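Lectin (Trichosanthes anguina, PDB 4HR6) is a three-chain, nontoxic seed lectin homologous to type II ribosome-inactivating proteins that probably binds carbohydrate through beta-trefoil domains. Local coordinates at residues T76-L88 with T136-D148. Residues are numbered along the deposited sequence; the frame is centred on the assembly and turned at random.
Sequences TTRQTIVLGVDPL and TFIPDLAIVSLED
R78 sets its CG beside its own backbone N (chi1 -73°) and bends at chi3 (-75°), a kink that brings the guanidinium up to E147 and D148 on helix 141-159. The grip on D148 is end-on but lopsided: NH1 and NH2 both close on OD1, 2.9 Å from NH1 to D148 OD1, with NH2 on the syn lone pair and NH1 coming from above the carboxylate plane. E147 runs alongside, pointing the other way, its carboxylate nearly coplanar with the guanidinium, and its OE1 takes R78 NH1 at 2.9 Å through the anti lone pair. V144 CG1 covers one guanidinium face near its rim. E71 holds R78 NE and Q112 binds the second carboxylate oxygen of E147, so this charge network, buried at R78 and E147 but exposed at D148, ties the 76-88 loop to helix 141-159 within the ribosome-inactivating-protein fold of the chain. Further along, the loop before helix 85-96 and the segment leading into helix 141-159 join through a single antiparallel bridge, a hydrogen-bonded pair: L83 N gives a nearly straight bond to F137 O (2.9 Å), and F137 N returns one to L83 O (3.1 Å). With CG of F137 between its backbone N and carbonyl carbon (chi1 74°), the ring turns back so that L83 CB sits over its face in a CH-pi contact, 4.3 Å from CB to the ring centroid. On the other side of the bridge, V82 CG1 packs against I138 CG1 at 3.6 Å. Near P139, a water donates to P139 O at 2.7 Å and, weakly, to the carbonyl O of Q79.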
loop_
_atom_site.group_PDB
_atom_site.type_symbol
_atom_site.label_atom_id
_atom_site.label_comp_id
_atom_site.label_asym_id
_atom_site.label_seq_id
_atom_site.Cartn_x
_atom_site.Cartn_y
_atom_site.Cartn_z
ATOM N N THR B 76 16.558 -23.888 7.168
ATOM C CA THR B 76 15.531 -23.797 6.138
ATOM C C THR B 76 15.077 -22.344 5.932
ATOM O O THR B 76 15.450 -21.466 6.703
ATOM C CB THR B 76 14.347 -24.727 6.483
ATOM O OG1 THR B 76 13.529 -24.890 5.330
ATOM C CG2 THR B 76 13.516 -24.185 7.633
ATOM N N THR B 77 14.287 -22.089 4.892
ATOM C CA THR B 77 13.893 -20.727 4.549
ATOM C C THR B 77 12.484 -20.389 5.014
ATOM O O THR B 77 11.701 -21.257 5.394
ATOM C CB THR B 77 13.984 -20.479 3.038
ATOM O OG1 THR B 77 12.953 -21.215 2.377
ATOM C CG2 THR B 77 15.369 -20.906 2.499
ATOM N N ARG B 78 12.170 -19.104 4.975
ATOM C CA ARG B 78 10.856 -18.607 5.368
ATOM C C ARG B 78 9.692 -19.272 4.603
ATOM O O ARG B 78 8.591 -19.410 5.148
ATOM C CB ARG B 78 10.801 -17.089 5.160
ATOM C CG ARG B 78 11.603 -16.289 6.174
ATOM C CD ARG B 78 11.818 -14.851 5.726
ATOM N NE ARG B 78 12.837 -14.777 4.668
ATOM C CZ ARG B 78 13.057 -13.707 3.920
ATOM N NH1 ARG B 78 12.329 -12.613 4.091
ATOM N NH2 ARG B 78 14.006 -13.726 2.992
ATOM N N GLN B 79 9.940 -19.673 3.357
ATOM C CA GLN B 79 8.927 -20.313 2.507
ATOM C C GLN B 79 8.665 -21.777 2.853
ATOM O O GLN B 79 7.944 -22.467 2.145
ATOM C CB GLN B 79 9.333 -20.192 1.053
ATOM C CG GLN B 79 9.278 -18.750 0.592
ATOM C CD GLN B 79 9.916 -18.548 -0.746
ATOM O OE1 GLN B 79 11.025 -18.039 -0.837
ATOM N NE2 GLN B 79 9.215 -18.943 -1.805
ATOM N N THR B 80 9.246 -22.224 3.960
ATOM C CA THR B 80 9.108 -23.563 4.468
ATOM C C THR B 80 8.504 -23.563 5.878
ATOM O O THR B 80 8.114 -24.598 6.394
ATOM C CB THR B 80 10.515 -24.193 4.504
ATOM O OG1 THR B 80 10.870 -24.581 3.170
ATOM C CG2 THR B 80 10.587 -25.391 5.417
ATOM N N ILE B 81 8.426 -22.408 6.518
ATOM C CA ILE B 81 8.115 -22.374 7.928
ATOM C C ILE B 81 6.711 -21.871 8.143
ATOM O O ILE B 81 6.369 -20.778 7.705
ATOM C CB ILE B 81 9.105 -21.467 8.676
ATOM C CG1 ILE B 81 10.512 -22.068 8.594
ATOM C CG2 ILE B 81 8.687 -21.295 10.120
ATOM C CD1 ILE B 81 11.610 -21.063 8.824
ATOM N N VAL B 82 5.916 -22.660 8.853
ATOM C CA VAL B 82 4.523 -22.340 9.069
ATOM C C VAL B 82 4.384 -21.226 10.091
ATOM O O VAL B 82 5.117 -21.195 11.080
ATOM C CB VAL B 82 3.679 -23.578 9.515
ATOM C CG1 VAL B 82 3.538 -24.559 8.373
ATOM C CG2 VAL B 82 4.300 -24.299 10.705
ATOM N N LEU B 83 3.442 -20.322 9.826
ATOM C CA LEU B 83 3.051 -19.244 10.721
ATOM C C LEU B 83 1.615 -19.469 11.161
ATOM O O LEU B 83 0.825 -20.088 10.440
ATOM C CB LEU B 83 3.130 -17.901 10.004
ATOM C CG LEU B 83 4.486 -17.607 9.364
ATOM C CD1 LEU B 83 4.456 -16.222 8.748
ATOM C CD2 LEU B 83 5.589 -17.742 10.411
ATOM N N GLY B 84 1.274 -18.937 12.329
ATOM C CA GLY B 84 -0.066 -19.082 12.882
ATOM C C GLY B 84 -0.039 -19.067 14.390
ATOM O O GLY B 84 1.016 -18.892 15.014
ATOM N N VAL B 85 -1.204 -19.283 14.976
ATOM C CA VAL B 85 -1.385 -19.183 16.409
ATOM C C VAL B 85 -0.514 -20.192 17.154
ATOM O O VAL B 85 0.173 -19.835 18.110
ATOM C CB VAL B 85 -2.854 -19.403 16.783
ATOM C CG1 VAL B 85 -3.030 -19.354 18.295
ATOM C CG2 VAL B 85 -3.724 -18.352 16.096
ATOM N N ASP B 86 -0.536 -21.445 16.717
ATOM C CA ASP B 86 0.167 -22.490 17.443
ATOM C C ASP B 86 1.662 -22.463 17.177
ATOM O O ASP B 86 2.438 -22.705 18.074
ATOM C CB ASP B 86 -0.428 -23.882 17.144
ATOM C CG ASP B 86 -1.865 -24.020 17.633
ATOM O OD1 ASP B 86 -2.140 -23.751 18.818
ATOM O OD2 ASP B 86 -2.732 -24.399 16.821
ATOM N N PRO B 87 2.083 -22.177 15.938
ATOM C CA PRO B 87 3.528 -21.962 15.774
ATOM C C PRO B 87 4.083 -20.837 16.654
ATOM O O PRO B 87 5.192 -20.948 17.163
ATOM C CB PRO B 87 3.649 -21.610 14.303
ATOM C CG PRO B 87 2.506 -22.387 13.666
ATOM C CD PRO B 87 1.388 -22.227 14.644
ATOM N N LEU B 88 3.316 -19.771 16.837
ATOM C CA LEU B 88 3.737 -18.657 17.686
ATOM C C LEU B 88 3.837 -19.086 19.140
ATOM O O LEU B 88 4.795 -18.758 19.807
ATOM C CB LEU B 88 2.776 -17.485 17.538
ATOM C CG LEU B 88 3.117 -16.206 18.326
ATOM C CD1 LEU B 88 4.532 -15.691 18.052
ATOM C CD2 LEU B 88 2.092 -15.133 18.000
ATOM N N THR B 136 -2.882 -22.905 9.958
ATOM C CA THR B 136 -1.536 -22.522 9.622
ATOM C C THR B 136 -1.385 -22.139 8.122
ATOM O O THR B 136 -2.113 -22.658 7.258
ATOM C CB THR B 136 -0.656 -23.711 10.078
ATOM O OG1 THR B 136 -0.015 -23.388 11.325
ATOM C CG2 THR B 136 0.305 -24.152 9.087
ATOM N N PHE B 137 -0.464 -21.223 7.818
ATOM C CA PHE B 137 -0.063 -20.944 6.425
ATOM C C PHE B 137 1.446 -20.802 6.295
ATOM O O PHE B 137 2.129 -20.533 7.275
ATOM C CB PHE B 137 -0.764 -19.687 5.886
ATOM C CG PHE B 137 -0.233 -18.390 6.431
ATOM C CD1 PHE B 137 -0.645 -17.918 7.664
ATOM C CD2 PHE B 137 0.657 -17.625 5.693
ATOM C CE1 PHE B 137 -0.159 -16.726 8.163
ATOM C CE2 PHE B 137 1.148 -16.428 6.191
ATOM C CZ PHE B 137 0.739 -15.979 7.421
ATOM N N ILE B 138 1.945 -20.988 5.082
ATOM C CA ILE B 138 3.343 -20.783 4.751
ATOM C C ILE B 138 3.424 -19.563 3.830
ATOM O O ILE B 138 2.718 -19.496 2.835
ATOM C CB ILE B 138 3.946 -22.025 4.069
ATOM C CG1 ILE B 138 3.883 -23.235 5.020
ATOM C CG2 ILE B 138 5.395 -21.790 3.681
ATOM C CD1 ILE B 138 4.081 -24.573 4.337
ATOM N N PRO B 139 4.271 -18.580 4.173
ATOM C CA PRO B 139 4.388 -17.405 3.318
ATOM C C PRO B 139 4.924 -17.739 1.948
ATOM O O PRO B 139 5.801 -18.586 1.812
ATOM C CB PRO B 139 5.396 -16.511 4.047
ATOM C CG PRO B 139 6.055 -17.372 5.049
ATOM C CD PRO B 139 5.093 -18.472 5.389
ATOM N N ASP B 140 4.401 -17.065 0.943
ATOM C CA ASP B 140 4.869 -17.244 -0.417
ATOM C C ASP B 140 5.627 -15.969 -0.817
ATOM O O ASP B 140 5.927 -15.139 0.027
ATOM C CB ASP B 140 3.664 -17.511 -1.326
ATOM C CG ASP B 140 3.997 -18.428 -2.513
ATOM O OD1 ASP B 140 3.042 -19.024 -3.082
ATOM O OD2 ASP B 140 5.198 -18.545 -2.880
ATOM N N LEU B 141 5.903 -15.810 -2.105
ATOM C CA LEU B 141 6.671 -14.679 -2.603
ATOM C C LEU B 141 6.019 -13.323 -2.378
ATOM O O LEU B 141 6.705 -12.300 -2.303
ATOM C CB LEU B 141 6.957 -14.876 -4.094
ATOM C CG LEU B 141 7.956 -15.998 -4.377
ATOM C CD1 LEU B 141 8.027 -16.312 -5.861
ATOM C CD2 LEU B 141 9.334 -15.599 -3.863
ATOM N N ALA B 142 4.698 -13.300 -2.284
ATOM C CA ALA B 142 3.997 -12.081 -1.947
ATOM C C ALA B 142 4.500 -11.507 -0.619
ATOM O O ALA B 142 4.847 -10.339 -0.546
ATOM C CB ALA B 142 2.496 -12.334 -1.892
ATOM N N ILE B 143 4.531 -12.334 0.422
ATOM C CA ILE B 143 4.992 -11.904 1.728
ATOM C C ILE B 143 6.512 -11.665 1.723
ATOM O O ILE B 143 6.971 -10.619 2.132
ATOM C CB ILE B 143 4.568 -12.908 2.817
ATOM C CG1 ILE B 143 3.039 -12.810 2.998
ATOM C CG2 ILE B 143 5.297 -12.639 4.127
ATOM C CD1 ILE B 143 2.414 -13.649 4.089
ATOM N N VAL B 144 7.274 -12.630 1.232
ATOM C CA VAL B 144 8.728 -12.557 1.258
ATOM C C VAL B 144 9.279 -11.343 0.525
ATOM O O VAL B 144 10.227 -10.726 1.015
ATOM C CB VAL B 144 9.351 -13.857 0.731
ATOM C CG1 VAL B 144 10.818 -13.679 0.383
ATOM C CG2 VAL B 144 9.201 -14.949 1.779
ATOM N N SER B 145 8.701 -10.997 -0.626
ATOM C CA SER B 145 9.166 -9.848 -1.416
ATOM C C SER B 145 8.917 -8.512 -0.699
ATOM O O SER B 145 9.690 -7.571 -0.843
ATOM C CB SER B 145 8.546 -9.844 -2.828
ATOM O OG SER B 145 7.149 -9.633 -2.806
ATOM N N LEU B 146 7.855 -8.437 0.093
ATOM C CA LEU B 146 7.623 -7.271 0.925
ATOM C C LEU B 146 8.688 -7.181 2.023
ATOM O O LEU B 146 9.270 -6.125 2.237
ATOM C CB LEU B 146 6.243 -7.330 1.565
ATOM C CG LEU B 146 5.032 -7.224 0.641
ATOM C CD1 LEU B 146 3.755 -7.473 1.446
ATOM C CD2 LEU B 146 4.984 -5.866 -0.023
ATOM N N GLU B 147 8.951 -8.296 2.702
ATOM C CA GLU B 147 9.940 -8.310 3.787
ATOM C C GLU B 147 11.321 -7.882 3.288
ATOM O O GLU B 147 11.967 -7.020 3.879
ATOM C CB GLU B 147 10.020 -9.698 4.422
ATOM C CG GLU B 147 8.773 -10.080 5.222
ATOM C CD GLU B 147 8.793 -11.523 5.696
ATOM O OE1 GLU B 147 9.783 -12.227 5.452
ATOM O OE2 GLU B 147 7.814 -11.977 6.303
ATOM N N ASP B 148 11.746 -8.478 2.188
ATOM C CA ASP B 148 13.058 -8.228 1.633
ATOM C C ASP B 148 13.228 -6.815 1.042
ATOM O O ASP B 148 14.354 -6.330 0.937
ATOM C CB ASP B 148 13.387 -9.279 0.570
ATOM C CG ASP B 148 13.618 -10.669 1.157
ATOM O OD1 ASP B 148 13.783 -10.820 2.385
ATOM O OD2 ASP B 148 13.637 -11.621 0.368
HETATM O O HOH W 1 5.995 -20.648 0.013
#